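Local coordinates for protein glucose-6-phosphate 1-dehydrogenase (Kluyveromyces lactis, PDB 7E6I) that oxidises glucose 6-phosphate to 6-phosphogluconolactone with NADP+ as hydride acceptor, the rate-limiting first step of the oxidative pentose phosphate pathway, at residues F219-T225 / G338-G344; L52-R58 / L81-Y86. All coordinates share one frame; numbering follows the deposited sequence.

The two contacts lie in different domains. Interaction 2 joins a helix to the outermost parallel strand of the NADP-binding Rossmann domain, whereas interaction 1 lies in the C-terminal domain with its large mixed sheet, where 219-225 and 338-344 reach bound glucose 6-phosphate. Their centres are 37 Å apart and their nearest atoms about 26 Å apart, so neither touches the other. Glu221 and Lys339 of interaction 1 hold the sugar directly. Interaction 2 holds no substrate, but the side chain of Leu57 comes within about 4 Å of that of Ala16, a residue of the probable coenzyme site, and the side chain of Tyr86 within about 6 Å of that of Arg49, another residue of that probable site.

Interaction 1: F219-T225 / G338-G344. With BG6 (6-O-phosphono-beta-D-glucopyranose), chain B.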
loop_
_atom_site.group_PDB
_atom_site.type_symbol
_atom_site.label_atom_id
_atom_site.label_comp_id
_atom_site.label_asym_id
_atom_site.label_seq_id
_atom_site.Cartn_x
_atom_site.Cartn_y
_atom_site.Cartn_z
ATOM N N PHE A 219 9.558 -6.417 -5.263
ATOM C CA PHE A 219 9.112 -5.164 -5.868
ATOM C C PHE A 219 10.160 -4.735 -6.876
ATOM O O PHE A 219 11.333 -4.556 -6.521
ATOM C CB PHE A 219 8.910 -4.082 -4.802
ATOM C CG PHE A 219 8.638 -2.690 -5.341
ATOM C CD1 PHE A 219 9.675 -1.867 -5.754
ATOM C CD2 PHE A 219 7.351 -2.179 -5.353
ATOM C CE1 PHE A 219 9.426 -0.567 -6.209
ATOM C CE2 PHE A 219 7.099 -0.894 -5.799
ATOM C CZ PHE A 219 8.137 -0.085 -6.224
ATOM N N LYS A 220 9.745 -4.579 -8.125
ATOM C CA LYS A 220 10.642 -4.163 -9.189
ATOM C C LYS A 220 9.970 -3.039 -9.946
ATOM O O LYS A 220 8.788 -3.144 -10.298
ATOM C CB LYS A 220 10.958 -5.313 -10.145
ATOM C CG LYS A 220 11.958 -6.321 -9.634
ATOM C CD LYS A 220 12.019 -7.502 -10.583
ATOM C CE LYS A 220 13.384 -7.616 -11.253
ATOM N NZ LYS A 220 13.481 -8.845 -12.112
ATOM N N GLU A 221 10.716 -1.970 -10.186
ATOM C CA GLU A 221 10.276 -0.957 -11.127
ATOM C C GLU A 221 11.356 -0.730 -12.178
ATOM O O GLU A 221 12.551 -0.851 -11.886
ATOM C CB GLU A 221 9.959 0.355 -10.411
ATOM C CG GLU A 221 8.512 0.444 -9.975
ATOM C CD GLU A 221 8.281 1.620 -9.041
ATOM O OE1 GLU A 221 9.288 2.292 -8.683
ATOM O OE2 GLU A 221 7.105 1.859 -8.659
ATOM N N PRO A 222 10.959 -0.415 -13.427
ATOM C CA PRO A 222 11.951 -0.276 -14.507
ATOM C C PRO A 222 12.500 1.138 -14.665
ATOM O O PRO A 222 13.540 1.343 -15.300
ATOM C CB PRO A 222 11.159 -0.705 -15.748
ATOM C CG PRO A 222 9.745 -0.229 -15.440
ATOM C CD PRO A 222 9.576 -0.323 -13.930
ATOM N N PHE A 223 11.812 2.130 -14.120
ATOM C CA PHE A 223 12.292 3.497 -14.210
ATOM C C PHE A 223 13.094 3.841 -12.963
ATOM O O PHE A 223 13.130 3.087 -11.989
ATOM C CB PHE A 223 11.121 4.457 -14.375
ATOM C CG PHE A 223 10.000 4.192 -13.423
ATOM C CD1 PHE A 223 10.028 4.713 -12.130
ATOM C CD2 PHE A 223 8.929 3.397 -13.802
ATOM C CE1 PHE A 223 8.990 4.451 -11.240
ATOM C CE2 PHE A 223 7.901 3.133 -12.924
ATOM C CZ PHE A 223 7.926 3.658 -11.637
ATOM N N GLY A 224 13.731 5.009 -12.992
ATOM C CA GLY A 224 14.514 5.451 -11.857
ATOM C C GLY A 224 13.849 6.588 -11.118
ATOM O O GLY A 224 12.619 6.635 -11.005
ATOM N N THR A 225 14.660 7.520 -10.618
ATOM C CA THR A 225 14.170 8.691 -9.904
ATOM C C THR A 225 14.509 9.989 -10.626
ATOM O O THR A 225 14.498 11.053 -9.998
ATOM C CB THR A 225 14.742 8.729 -8.489
ATOM O OG1 THR A 225 16.174 8.794 -8.554
ATOM C CG2 THR A 225 14.298 7.482 -7.697
ATOM N N GLY A 338 13.566 -2.624 -5.746
ATOM C CA GLY A 338 14.494 -1.830 -6.527
ATOM C C GLY A 338 13.798 -0.984 -7.568
ATOM O O GLY A 338 12.758 -1.363 -8.120
ATOM N N LYS A 339 14.379 0.182 -7.826
ATOM C CA LYS A 339 14.041 1.016 -8.965
ATOM C C LYS A 339 15.107 0.828 -10.034
ATOM O O LYS A 339 16.218 0.374 -9.754
ATOM C CB LYS A 339 13.949 2.489 -8.553
ATOM C CG LYS A 339 12.531 2.934 -8.151
ATOM C CD LYS A 339 12.516 3.774 -6.874
ATOM C CE LYS A 339 11.461 4.878 -6.905
ATOM N NZ LYS A 339 10.061 4.413 -7.087
ATOM N N ALA A 340 14.743 1.157 -11.274
ATOM C CA ALA A 340 15.676 1.135 -12.410
ATOM C C ALA A 340 16.200 -0.274 -12.679
ATOM O O ALA A 340 17.380 -0.477 -12.977
ATOM C CB ALA A 340 16.835 2.120 -12.205
ATOM N N LEU A 341 15.324 -1.256 -12.558
ATOM C CA LEU A 341 15.623 -2.621 -12.945
ATOM C C LEU A 341 15.006 -2.883 -14.323
ATOM O O LEU A 341 14.579 -1.948 -15.015
ATOM C CB LEU A 341 15.108 -3.581 -11.864
ATOM C CG LEU A 341 15.608 -3.297 -10.443
ATOM C CD1 LEU A 341 14.761 -4.028 -9.393
ATOM C CD2 LEU A 341 17.085 -3.664 -10.297
ATOM N N ASN A 342 14.906 -4.155 -14.704
ATOM C CA ASN A 342 14.509 -4.575 -16.041
ATOM C C ASN A 342 13.001 -4.689 -16.255
ATOM O O ASN A 342 12.581 -4.950 -17.388
ATOM C CB ASN A 342 15.122 -5.937 -16.345
ATOM C CG ASN A 342 14.515 -7.031 -15.485
ATOM O OD1 ASN A 342 14.582 -6.978 -14.257
ATOM N ND2 ASN A 342 13.907 -8.016 -16.125
ATOM N N GLU A 343 12.174 -4.549 -15.219
ATOM C CA GLU A 343 10.736 -4.741 -15.403
ATOM C C GLU A 343 10.000 -4.165 -14.207
ATOM O O GLU A 343 10.592 -3.892 -13.163
ATOM C CB GLU A 343 10.376 -6.224 -15.564
ATOM C CG GLU A 343 10.834 -7.051 -14.375
ATOM C CD GLU A 343 10.474 -8.510 -14.478
ATOM O OE1 GLU A 343 9.450 -8.836 -15.116
ATOM O OE2 GLU A 343 11.225 -9.336 -13.911
ATOM N N GLY A 344 8.689 -3.991 -14.374
ATOM C CA GLY A 344 7.818 -3.592 -13.288
ATOM C C GLY A 344 6.993 -4.780 -12.833
ATOM O O GLY A 344 6.356 -5.459 -13.642
HETATM C C1 BG6 B . 4.705 4.954 -3.586
HETATM C C2 BG6 B . 6.212 5.172 -3.713
HETATM O O1 BG6 B . 4.284 4.789 -2.291
HETATM O O5 BG6 B . 4.328 3.707 -4.330
HETATM C C3 BG6 B . 6.638 5.230 -5.138
HETATM O O2 BG6 B . 6.624 6.370 -3.039
HETATM C C4 BG6 B . 6.271 3.977 -5.863
HETATM O O3 BG6 B . 8.080 5.379 -5.228
HETATM C C5 BG6 B . 4.771 3.707 -5.743
HETATM O O4 BG6 B . 6.662 4.110 -7.235
HETATM C C6 BG6 B . 4.362 2.371 -6.301
HETATM O O6 BG6 B . 2.964 2.236 -6.118
HETATM P P BG6 B . 2.111 1.369 -7.248
HETATM O O1P BG6 B . 2.874 0.059 -7.285
HETATM O O2P BG6 B . 2.150 2.111 -8.558
HETATM O O3P BG6 B . 0.645 1.168 -6.866
#
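Glu221 and Lys339 reach the sugar side by side, pointing the same way. Lys339 NZ makes a salt bridge to Glu221 OE1 at 2.8 Å through the syn lone pair of that oxygen, and also donates to BG6 O3. Glu221 OE2 accepts from BG6 O4 at 2.7 Å, so ammonium and carboxylate join two neighbouring hydroxyls in one chain of bonds. Thr225 CG2 lies against the bent aliphatic part of Lys339.

The backbones mesh tightly behind this pair, where Gly338 ends strand 333-338, parallel to strand 212-220. Gly338 N donates to Phe219 O, and Glu221 N to Gly338 O at 3.0 Å. The chain then turns so that Leu341 N reaches Glu221 O at 2.9 Å. Lys220 crosses the buried Leu341 at about a right angle, CG to CD1 3.6 Å. Beyond it lies the partly exposed side, where Lys220 bends at chi3 (115°) to bring NZ into a salt bridge with Glu343 OE2 at 2.9 Å and to Asn342 OD1.

Asp240, which also hydrogen-bonds the sugar, is a long, weak ion-pair partner of Lys339. The charge of Lys339 is probably balanced mainly by Glu221, while Lys339 engages O3 and Glu221 engages O4.

Interaction 2: L52-R58 / L81-Y86; sequences LSNEDLR and LSMVSY
The Tyr86 ring carries Leu52 on one face, with Leu57 CD2 at its edge in the ring plane. Leu52 CG stands 3.7 Å from the Tyr86 ring centroid, 22° off the normal, a CH-pi contact. The second flat group, the Arg58 guanidinium, has Asn54 CB over one face, toward the rim, and Glu55 OE1 at its edge in a long salt bridge to NH1, with Val84 O near the plane at another edge. Tyr86 and Arg58 help pack helix 54-61 of the Rossmann domain against strand 84-88, an outermost strand of its parallel sheet, and the end of helix 74-83 that leads into it.

Tyr86 CG lies opposite the backbone N (chi1 -172°), which sets the ring face against Leu52; its hydroxyl is hydrogen-bonded to Ser50 O. In the middle of the contact Leu57 points at the strand and its CD2 meets Val84 CG1 at 3.6 Å, crossing it at about a right angle. Phe26 of helix 19-34 packs on both residues.

The helix starts with a capping box: Ser53 OG accepts from Asp56 N, while Asp56 OD1 receives Ser53 N. One residue on, Asn54 OD1 takes Tyr86 N at 3.0 Å, the donor standing above the amide carbonyl plane.

Arg58 slides past Leu81 in the opposite direction, its chain extended from CG to NE. The guanidinium thereby reaches the helix-to-strand junction, where NE also makes a weak bond to Leu81 O. Its main grip is side-on, on a single carbonyl oxygen: Val84 O receives Arg58 NE at 3.0 Å and Arg58 NH2 at 2.9 Å.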
loop_
_atom_site.group_PDB
_atom_site.type_symbol
_atom_site.label_atom_id
_atom_site.label_comp_id
_atom_site.label_asym_id
_atom_site.label_seq_id
_atom_site.Cartn_x
_atom_site.Cartn_y
_atom_site.Cartn_z
ATOM N N LEU A 52 -10.203 29.331 -6.185
ATOM C CA LEU A 52 -10.843 28.901 -7.418
ATOM C C LEU A 52 -12.354 28.742 -7.240
ATOM O O LEU A 52 -12.900 28.815 -6.138
ATOM C CB LEU A 52 -10.203 27.610 -7.941
ATOM C CG LEU A 52 -9.720 26.478 -7.032
ATOM C CD1 LEU A 52 -9.753 25.157 -7.784
ATOM C CD2 LEU A 52 -8.326 26.738 -6.543
ATOM N N SER A 53 -13.031 28.556 -8.363
ATOM C CA SER A 53 -14.480 28.447 -8.420
ATOM C C SER A 53 -14.914 26.987 -8.547
ATOM O O SER A 53 -14.101 26.087 -8.771
ATOM C CB SER A 53 -15.013 29.273 -9.595
ATOM O OG SER A 53 -14.503 28.790 -10.831
ATOM N N ASN A 54 -16.224 26.755 -8.382
ATOM C CA ASN A 54 -16.768 25.429 -8.642
ATOM C C ASN A 54 -16.393 24.973 -10.040
ATOM O O ASN A 54 -16.106 23.794 -10.268
ATOM C CB ASN A 54 -18.289 25.432 -8.485
ATOM C CG ASN A 54 -18.727 25.656 -7.058
ATOM O OD1 ASN A 54 -17.904 25.743 -6.155
ATOM N ND2 ASN A 54 -20.033 25.757 -6.847
ATOM N N GLU A 55 -16.375 25.911 -10.987
ATOM C CA GLU A 55 -16.006 25.585 -12.357
ATOM C C GLU A 55 -14.550 25.150 -12.442
ATOM O O GLU A 55 -14.221 24.183 -13.142
ATOM C CB GLU A 55 -16.267 26.795 -13.259
ATOM C CG GLU A 55 -17.561 26.710 -14.062
ATOM C CD GLU A 55 -17.725 25.364 -14.759
ATOM O OE1 GLU A 55 -18.351 24.442 -14.173
ATOM O OE2 GLU A 55 -17.217 25.227 -15.895
ATOM N N ASP A 56 -13.663 25.851 -11.731
ATOM C CA ASP A 56 -12.244 25.531 -11.805
ATOM C C ASP A 56 -11.977 24.118 -11.308
ATOM O O ASP A 56 -11.289 23.333 -11.972
ATOM C CB ASP A 56 -11.434 26.547 -11.003
ATOM C CG ASP A 56 -11.648 27.971 -11.473
ATOM O OD1 ASP A 56 -11.947 28.835 -10.617
ATOM O OD2 ASP A 56 -11.509 28.228 -12.690
ATOM N N LEU A 57 -12.520 23.774 -10.138
ATOM C CA LEU A 57 -12.331 22.435 -9.590
ATOM C C LEU A 57 -12.830 21.365 -10.556
ATOM O O LEU A 57 -12.098 20.430 -10.898
ATOM C CB LEU A 57 -13.045 22.313 -8.246
ATOM C CG LEU A 57 -12.742 21.005 -7.511
ATOM C CD1 LEU A 57 -11.238 20.834 -7.353
ATOM C CD2 LEU A 57 -13.455 20.943 -6.168
ATOM N N ARG A 58 -14.089 21.487 -10.995
ATOM C CA ARG A 58 -14.668 20.488 -11.889
ATOM C C ARG A 58 -13.842 20.336 -13.156
ATOM O O ARG A 58 -13.582 19.214 -13.606
ATOM C CB ARG A 58 -16.108 20.862 -12.238
ATOM C CG ARG A 58 -17.042 20.879 -11.050
ATOM C CD ARG A 58 -18.254 21.733 -11.315
ATOM N NE ARG A 58 -19.163 21.785 -10.174
ATOM C CZ ARG A 58 -20.066 22.743 -9.993
ATOM N NH1 ARG A 58 -20.167 23.723 -10.881
ATOM N NH2 ARG A 58 -20.869 22.726 -8.932
ATOM N N LEU A 81 -19.796 15.750 -11.513
ATOM C CA LEU A 81 -19.241 17.091 -11.355
ATOM C C LEU A 81 -20.239 18.026 -10.687
ATOM O O LEU A 81 -19.861 18.886 -9.887
ATOM C CB LEU A 81 -18.807 17.643 -12.714
ATOM C CG LEU A 81 -17.648 16.889 -13.376
ATOM C CD1 LEU A 81 -17.036 17.676 -14.526
ATOM C CD2 LEU A 81 -16.588 16.580 -12.346
ATOM N N SER A 82 -21.526 17.848 -10.978
ATOM C CA SER A 82 -22.548 18.687 -10.369
ATOM C C SER A 82 -22.676 18.465 -8.866
ATOM O O SER A 82 -23.226 19.326 -8.175
ATOM C CB SER A 82 -23.896 18.442 -11.044
ATOM O OG SER A 82 -24.686 17.557 -10.272
ATOM N N MET A 83 -22.197 17.339 -8.340
ATOM C CA MET A 83 -22.177 17.121 -6.896
ATOM C C MET A 83 -20.956 17.728 -6.222
ATOM O O MET A 83 -20.905 17.779 -4.989
ATOM C CB MET A 83 -22.239 15.624 -6.589
ATOM C CG MET A 83 -22.939 14.831 -7.662
ATOM S SD MET A 83 -22.900 13.047 -7.379
ATOM C CE MET A 83 -23.448 12.938 -5.687
ATOM N N VAL A 84 -19.989 18.196 -7.000
ATOM C CA VAL A 84 -18.717 18.691 -6.496
ATOM C C VAL A 84 -18.769 20.207 -6.436
ATOM O O VAL A 84 -19.246 20.861 -7.373
ATOM C CB VAL A 84 -17.566 18.221 -7.400
ATOM C CG1 VAL A 84 -16.327 19.031 -7.141
ATOM C CG2 VAL A 84 -17.315 16.746 -7.197
ATOM N N SER A 85 -18.279 20.770 -5.335
ATOM C CA SER A 85 -18.181 22.210 -5.157
ATOM C C SER A 85 -16.860 22.523 -4.468
ATOM O O SER A 85 -16.137 21.616 -4.046
ATOM C CB SER A 85 -19.368 22.752 -4.358
ATOM O OG SER A 85 -19.162 22.576 -2.972
ATOM N N TYR A 86 -16.549 23.824 -4.355
ATOM C CA TYR A 86 -15.273 24.293 -3.820
ATOM C C TYR A 86 -15.474 25.381 -2.774
ATOM O O TYR A 86 -16.330 26.259 -2.918
ATOM C CB TYR A 86 -14.362 24.832 -4.926
ATOM C CG TYR A 86 -12.943 25.161 -4.472
ATOM C CD1 TYR A 86 -11.897 24.269 -4.694
ATOM C CD2 TYR A 86 -12.645 26.373 -3.841
ATOM C CE1 TYR A 86 -10.599 24.569 -4.296
ATOM C CE2 TYR A 86 -11.345 26.679 -3.435
ATOM C CZ TYR A 86 -10.327 25.775 -3.667
ATOM O OH TYR A 86 -9.034 26.062 -3.271
#